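Local coordinates for ABC-type transport system, molybdenum-specific extracellular solute-binding protein (Clostridium difficile, PDB 4KD5) that probably binds molybdate or tungstate outside the cell as the solute-binding component of an ABC transporter, at residues K148-G160 with G165-I178. Numbering follows the deposited sequence.
Sequences KDVKEVLAWVQSG and GFVYFSDTVNNDKI
In this periplasmic-binding-protein type II fold, helix 150-159 packs on strand 164-168, on the 3-10 turn after it and on the loop that leads to strand 178-183, with Val150 against Val167 at the end predicted to bind molybdate. The helix and strand axes come within 8.4 Å and their directions are 136° apart, so the helix crosses the strand obliquely. Val167 CG2 lies 3.6 Å from Val150 CB, and the two side chains cross at about a right angle. Both methyls of Val150 touch one carboxylate oxygen of Asp171, with Val150 CG2 3.6 Å from Asp171 OD2. Val150 and Tyr168 are both predicted molybdate-binding residues. Further along, Val153 and Val157 lie over Gly165, whose lack of a side chain lets the helix come close. Leu154 spreads its two methyls: CD1 reaches the backbone O of Asp171, and CD2 lies 3.9 Å from Ile178 CD1. At the far end, Gln158 CG sits 3.5 Å from Ile178 CG2. Asn175 ND2 gives Gln158 OE1 a nearly straight hydrogen bond of 3.0 Å (174°), from above the carbonyl plane. Asn175 CG is anti to the backbone N (chi1 -163°), which carries the amide toward Gln158. Asn175 OD1 accepts from Lys177 N in an Asx turn, which probably limits the amide's rotation. In the beta sheet, strand 164-168 pairs antiparallel with strand 82-94 and parallel with strand 113-116. Val153 also touches Ala147 of strand 144-147, while Phe166 starts away from helix 150-159 and touches Ala127 of helix 122-133.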
loop_
_atom_site.group_PDB
_atom_site.type_symbol
_atom_site.label_atom_id
_atom_site.label_comp_id
_atom_site.label_asym_id
_atom_site.label_seq_id
_atom_site.Cartn_x
_atom_site.Cartn_y
_atom_site.Cartn_z
ATOM N N LYS A 148 -33.408 -30.493 1.506
ATOM C CA LYS A 148 -33.509 -29.082 1.132
ATOM C C LYS A 148 -32.190 -28.342 1.339
ATOM O O LYS A 148 -31.946 -27.314 0.707
ATOM C CB LYS A 148 -34.611 -28.391 1.938
ATOM C CG LYS A 148 -34.388 -28.415 3.448
ATOM C CD LYS A 148 -35.515 -27.705 4.192
ATOM C CE LYS A 148 -35.264 -27.699 5.701
ATOM N NZ LYS A 148 -36.306 -26.930 6.448
ATOM N N ASP A 149 -31.356 -28.866 2.236
ATOM C CA ASP A 149 -30.012 -28.337 2.465
ATOM C C ASP A 149 -29.131 -29.315 3.240
ATOM O O ASP A 149 -29.612 -30.345 3.722
ATOM C CB ASP A 149 -30.059 -26.966 3.160
ATOM C CG ASP A 149 -30.988 -26.935 4.363
ATOM O OD1 ASP A 149 -31.060 -27.934 5.105
ATOM O OD2 ASP A 149 -31.642 -25.893 4.570
ATOM N N VAL A 150 -27.844 -28.991 3.358
ATOM C CA VAL A 150 -26.890 -29.881 4.023
ATOM C C VAL A 150 -27.195 -30.085 5.500
ATOM O O VAL A 150 -26.789 -31.083 6.096
ATOM C CB VAL A 150 -25.441 -29.378 3.882
ATOM C CG1 VAL A 150 -24.957 -29.549 2.466
ATOM C CG2 VAL A 150 -25.349 -27.917 4.292
ATOM N N LYS A 151 -27.906 -29.129 6.085
ATOM C CA LYS A 151 -28.291 -29.211 7.486
ATOM C C LYS A 151 -29.334 -30.308 7.676
ATOM O O LYS A 151 -29.372 -30.977 8.711
ATOM C CB LYS A 151 -28.826 -27.857 7.958
ATOM C CG LYS A 151 -28.800 -27.646 9.465
ATOM C CD LYS A 151 -29.130 -26.197 9.804
ATOM C CE LYS A 151 -28.916 -25.900 11.280
ATOM N NZ LYS A 151 -29.097 -24.450 11.582
ATOM N N GLU A 152 -30.175 -30.502 6.665
ATOM C CA GLU A 152 -31.147 -31.590 6.693
ATOM C C GLU A 152 -30.475 -32.934 6.392
ATOM O O GLU A 152 -30.860 -33.965 6.950
ATOM C CB GLU A 152 -32.305 -31.319 5.720
ATOM C CG GLU A 152 -33.440 -32.328 5.824
ATOM C CD GLU A 152 -34.710 -31.883 5.112
ATOM O OE1 GLU A 152 -34.652 -31.578 3.902
ATOM O OE2 GLU A 152 -35.772 -31.845 5.768
ATOM N N VAL A 153 -29.466 -32.916 5.521
ATOM C CA VAL A 153 -28.703 -34.124 5.203
ATOM C C VAL A 153 -28.053 -34.681 6.464
ATOM O O VAL A 153 -28.185 -35.865 6.769
ATOM C CB VAL A 153 -27.627 -33.856 4.134
ATOM C CG1 VAL A 153 -26.793 -35.097 3.894
ATOM C CG2 VAL A 153 -28.265 -33.417 2.833
ATOM N N LEU A 154 -27.366 -33.811 7.199
ATOM C CA LEU A 154 -26.700 -34.190 8.443
ATOM C C LEU A 154 -27.684 -34.720 9.483
ATOM O O LEU A 154 -27.386 -35.673 10.201
ATOM C CB LEU A 154 -25.923 -32.998 9.014
ATOM C CG LEU A 154 -24.569 -32.675 8.385
ATOM C CD1 LEU A 154 -24.255 -31.190 8.498
ATOM C CD2 LEU A 154 -23.482 -33.484 9.067
ATOM N N ALA A 155 -28.861 -34.106 9.552
ATOM C CA ALA A 155 -29.879 -34.496 10.526
ATOM C C ALA A 155 -30.421 -35.899 10.263
ATOM O O ALA A 155 -30.636 -36.674 11.199
ATOM C CB ALA A 155 -31.005 -33.485 10.538
ATOM N N TRP A 156 -30.651 -36.207 8.987
ATOM C CA TRP A 156 -31.136 -37.517 8.556
ATOM C C TRP A 156 -30.123 -38.605 8.877
ATOM O O TRP A 156 -30.480 -39.689 9.337
ATOM C CB TRP A 156 -31.394 -37.517 7.045
ATOM C CG TRP A 156 -32.556 -36.680 6.612
ATOM C CD1 TRP A 156 -33.424 -36.000 7.415
ATOM C CD2 TRP A 156 -32.982 -36.440 5.257
ATOM N NE1 TRP A 156 -34.362 -35.351 6.646
ATOM C CE2 TRP A 156 -34.113 -35.601 5.334
ATOM C CE3 TRP A 156 -32.516 -36.852 4.012
ATOM C CZ2 TRP A 156 -34.786 -35.172 4.179
ATOM C CZ3 TRP A 156 -33.185 -36.421 2.877
ATOM C CH2 TRP A 156 -34.308 -35.590 2.969
ATOM N N VAL A 157 -28.854 -38.299 8.621
ATOM C CA VAL A 157 -27.765 -39.248 8.820
ATOM C C VAL A 157 -27.516 -39.485 10.309
ATOM O O VAL A 157 -27.251 -40.610 10.731
ATOM C CB VAL A 157 -26.483 -38.760 8.117
ATOM C CG1 VAL A 157 -25.340 -39.679 8.408
ATOM C CG2 VAL A 157 -26.704 -38.674 6.613
ATOM N N GLN A 158 -27.620 -38.420 11.096
ATOM C CA GLN A 158 -27.481 -38.497 12.551
ATOM C C GLN A 158 -28.580 -39.345 13.179
ATOM O O GLN A 158 -28.340 -40.081 14.132
ATOM C CB GLN A 158 -27.531 -37.092 13.160
ATOM C CG GLN A 158 -26.196 -36.540 13.629
ATOM C CD GLN A 158 -26.289 -35.089 14.070
ATOM O OE1 GLN A 158 -25.769 -34.192 13.404
ATOM N NE2 GLN A 158 -26.951 -34.852 15.198
ATOM N N SER A 159 -29.787 -39.227 12.636
ATOM C CA SER A 159 -30.958 -39.899 13.189
ATOM C C SER A 159 -31.137 -41.298 12.613
ATOM O O SER A 159 -32.014 -42.044 13.052
ATOM C CB SER A 159 -32.221 -39.074 12.937
ATOM O OG SER A 159 -32.504 -38.988 11.554
ATOM N N GLY A 160 -30.319 -41.650 11.625
ATOM C CA GLY A 160 -30.364 -42.981 11.045
ATOM C C GLY A 160 -31.369 -43.134 9.920
ATOM O O GLY A 160 -31.464 -44.199 9.304
ATOM N N GLY A 165 -24.550 -40.026 3.699
ATOM C CA GLY A 165 -24.879 -38.736 3.117
ATOM C C GLY A 165 -23.720 -38.091 2.381
ATOM O O GLY A 165 -22.560 -38.466 2.573
ATOM N N PHE A 166 -24.038 -37.123 1.525
ATOM C CA PHE A 166 -23.016 -36.346 0.830
ATOM C C PHE A 166 -23.071 -34.894 1.284
ATOM O O PHE A 166 -24.133 -34.270 1.284
ATOM C CB PHE A 166 -23.183 -36.446 -0.688
ATOM C CG PHE A 166 -22.598 -37.695 -1.277
ATOM C CD1 PHE A 166 -21.251 -37.754 -1.597
ATOM C CD2 PHE A 166 -23.388 -38.812 -1.503
ATOM C CE1 PHE A 166 -20.701 -38.904 -2.139
ATOM C CE2 PHE A 166 -22.842 -39.966 -2.044
ATOM C CZ PHE A 166 -21.498 -40.010 -2.362
ATOM N N VAL A 167 -21.918 -34.362 1.671
ATOM C CA VAL A 167 -21.872 -33.079 2.354
ATOM C C VAL A 167 -20.479 -32.458 2.201
ATOM O O VAL A 167 -19.533 -33.162 1.863
ATOM C CB VAL A 167 -22.267 -33.281 3.836
ATOM C CG1 VAL A 167 -21.055 -33.217 4.740
ATOM C CG2 VAL A 167 -23.312 -32.277 4.263
ATOM N N TYR A 168 -20.354 -31.148 2.408
ATOM C CA TYR A 168 -19.031 -30.516 2.406
ATOM C C TYR A 168 -18.290 -30.861 3.695
ATOM O O TYR A 168 -18.918 -31.062 4.731
ATOM C CB TYR A 168 -19.141 -28.995 2.270
ATOM C CG TYR A 168 -19.578 -28.509 0.909
ATOM C CD1 TYR A 168 -19.507 -29.333 -0.203
ATOM C CD2 TYR A 168 -20.053 -27.220 0.737
ATOM C CE1 TYR A 168 -19.903 -28.886 -1.446
ATOM C CE2 TYR A 168 -20.450 -26.766 -0.499
ATOM C CZ TYR A 168 -20.373 -27.605 -1.586
ATOM O OH TYR A 168 -20.765 -27.158 -2.821
ATOM N N PHE A 169 -16.963 -30.918 3.649
ATOM C CA PHE A 169 -16.205 -31.221 4.857
ATOM C C PHE A 169 -16.419 -30.149 5.920
ATOM O O PHE A 169 -16.458 -30.445 7.111
ATOM C CB PHE A 169 -14.721 -31.367 4.549
ATOM C CG PHE A 169 -13.931 -31.948 5.682
ATOM C CD1 PHE A 169 -14.204 -33.228 6.146
ATOM C CD2 PHE A 169 -12.915 -31.224 6.281
ATOM C CE1 PHE A 169 -13.479 -33.769 7.190
ATOM C CE2 PHE A 169 -12.183 -31.762 7.328
ATOM C CZ PHE A 169 -12.467 -33.037 7.782
ATOM N N SER A 170 -16.565 -28.903 5.479
ATOM C CA SER A 170 -16.755 -27.782 6.397
ATOM C C SER A 170 -18.079 -27.860 7.153
ATOM O O SER A 170 -18.240 -27.226 8.199
ATOM C CB SER A 170 -16.640 -26.447 5.663
ATOM O OG SER A 170 -17.567 -26.346 4.607
ATOM N N ASP A 171 -19.023 -28.634 6.621
ATOM C CA ASP A 171 -20.304 -28.842 7.287
ATOM C C ASP A 171 -20.203 -29.918 8.366
ATOM O O ASP A 171 -21.156 -30.154 9.105
ATOM C CB ASP A 171 -21.376 -29.242 6.270
ATOM C CG ASP A 171 -21.647 -28.162 5.239
ATOM O OD1 ASP A 171 -21.673 -26.968 5.604
ATOM O OD2 ASP A 171 -21.849 -28.518 4.058
ATOM N N THR A 172 -19.043 -30.565 8.450
ATOM C CA THR A 172 -18.840 -31.668 9.393
ATOM C C THR A 172 -18.102 -31.266 10.663
ATOM O O THR A 172 -18.183 -31.969 11.672
ATOM C CB THR A 172 -18.077 -32.847 8.753
ATOM O OG1 THR A 172 -16.692 -32.504 8.609
ATOM C CG2 THR A 172 -18.664 -33.181 7.395
ATOM N N VAL A 173 -17.364 -30.158 10.610
ATOM C CA VAL A 173 -16.580 -29.715 11.766
ATOM C C VAL A 173 -17.472 -29.415 12.971
ATOM O O VAL A 173 -18.630 -29.021 12.813
ATOM C CB VAL A 173 -15.681 -28.491 11.447
ATOM C CG1 VAL A 173 -14.570 -28.875 10.485
ATOM C CG2 VAL A 173 -16.504 -27.354 10.867
ATOM N N ASN A 174 -16.926 -29.632 14.165
ATOM C CA ASN A 174 -17.644 -29.421 15.425
ATOM C C ASN A 174 -18.857 -30.341 15.593
ATOM O O ASN A 174 -19.838 -29.970 16.236
ATOM C CB ASN A 174 -18.039 -27.944 15.593
ATOM C CG ASN A 174 -18.196 -27.536 17.046
ATOM O OD1 ASN A 174 -19.281 -27.639 17.618
ATOM N ND2 ASN A 174 -17.111 -27.063 17.649
ATOM N N ASN A 175 -18.775 -31.544 15.025
ATOM C CA ASN A 175 -19.855 -32.534 15.134
ATOM C C ASN A 175 -19.338 -33.972 15.273
ATOM O O ASN A 175 -18.870 -34.575 14.300
ATOM C CB ASN A 175 -20.823 -32.419 13.944
ATOM C CG ASN A 175 -22.159 -33.117 14.193
ATOM O OD1 ASN A 175 -22.399 -33.677 15.266
ATOM N ND2 ASN A 175 -23.038 -33.072 13.199
ATOM N N ASP A 176 -19.431 -34.514 16.485
ATOM C CA ASP A 176 -18.967 -35.874 16.763
ATOM C C ASP A 176 -20.059 -36.918 16.534
ATOM O O ASP A 176 -19.783 -38.119 16.504
ATOM C CB ASP A 176 -18.443 -35.981 18.197
ATOM C CG ASP A 176 -19.474 -35.561 19.229
ATOM O OD1 ASP A 176 -20.120 -34.509 19.037
ATOM O OD2 ASP A 176 -19.639 -36.282 20.237
ATOM N N LYS A 177 -21.295 -36.454 16.368
ATOM C CA LYS A 177 -22.433 -37.350 16.178
ATOM C C LYS A 177 -22.358 -38.051 14.827
ATOM O O LYS A 177 -22.846 -39.169 14.668
ATOM C CB LYS A 177 -23.746 -36.575 16.283
ATOM C CG LYS A 177 -23.856 -35.688 17.511
ATOM C CD LYS A 177 -23.526 -36.446 18.789
ATOM C CE LYS A 177 -23.546 -35.516 19.999
ATOM N NZ LYS A 177 -22.930 -36.146 21.203
ATOM N N ILE A 178 -21.750 -37.378 13.857
ATOM C CA ILE A 178 -21.488 -37.969 12.551
ATOM C C ILE A 178 -20.000 -38.249 12.416
ATOM O O ILE A 178 -19.201 -37.798 13.238
ATOM C CB ILE A 178 -21.907 -37.039 11.402
ATOM C CG1 ILE A 178 -21.085 -35.752 11.422
ATOM C CG2 ILE A 178 -23.384 -36.719 11.475
ATOM C CD1 ILE A 178 -20.331 -35.504 10.140
#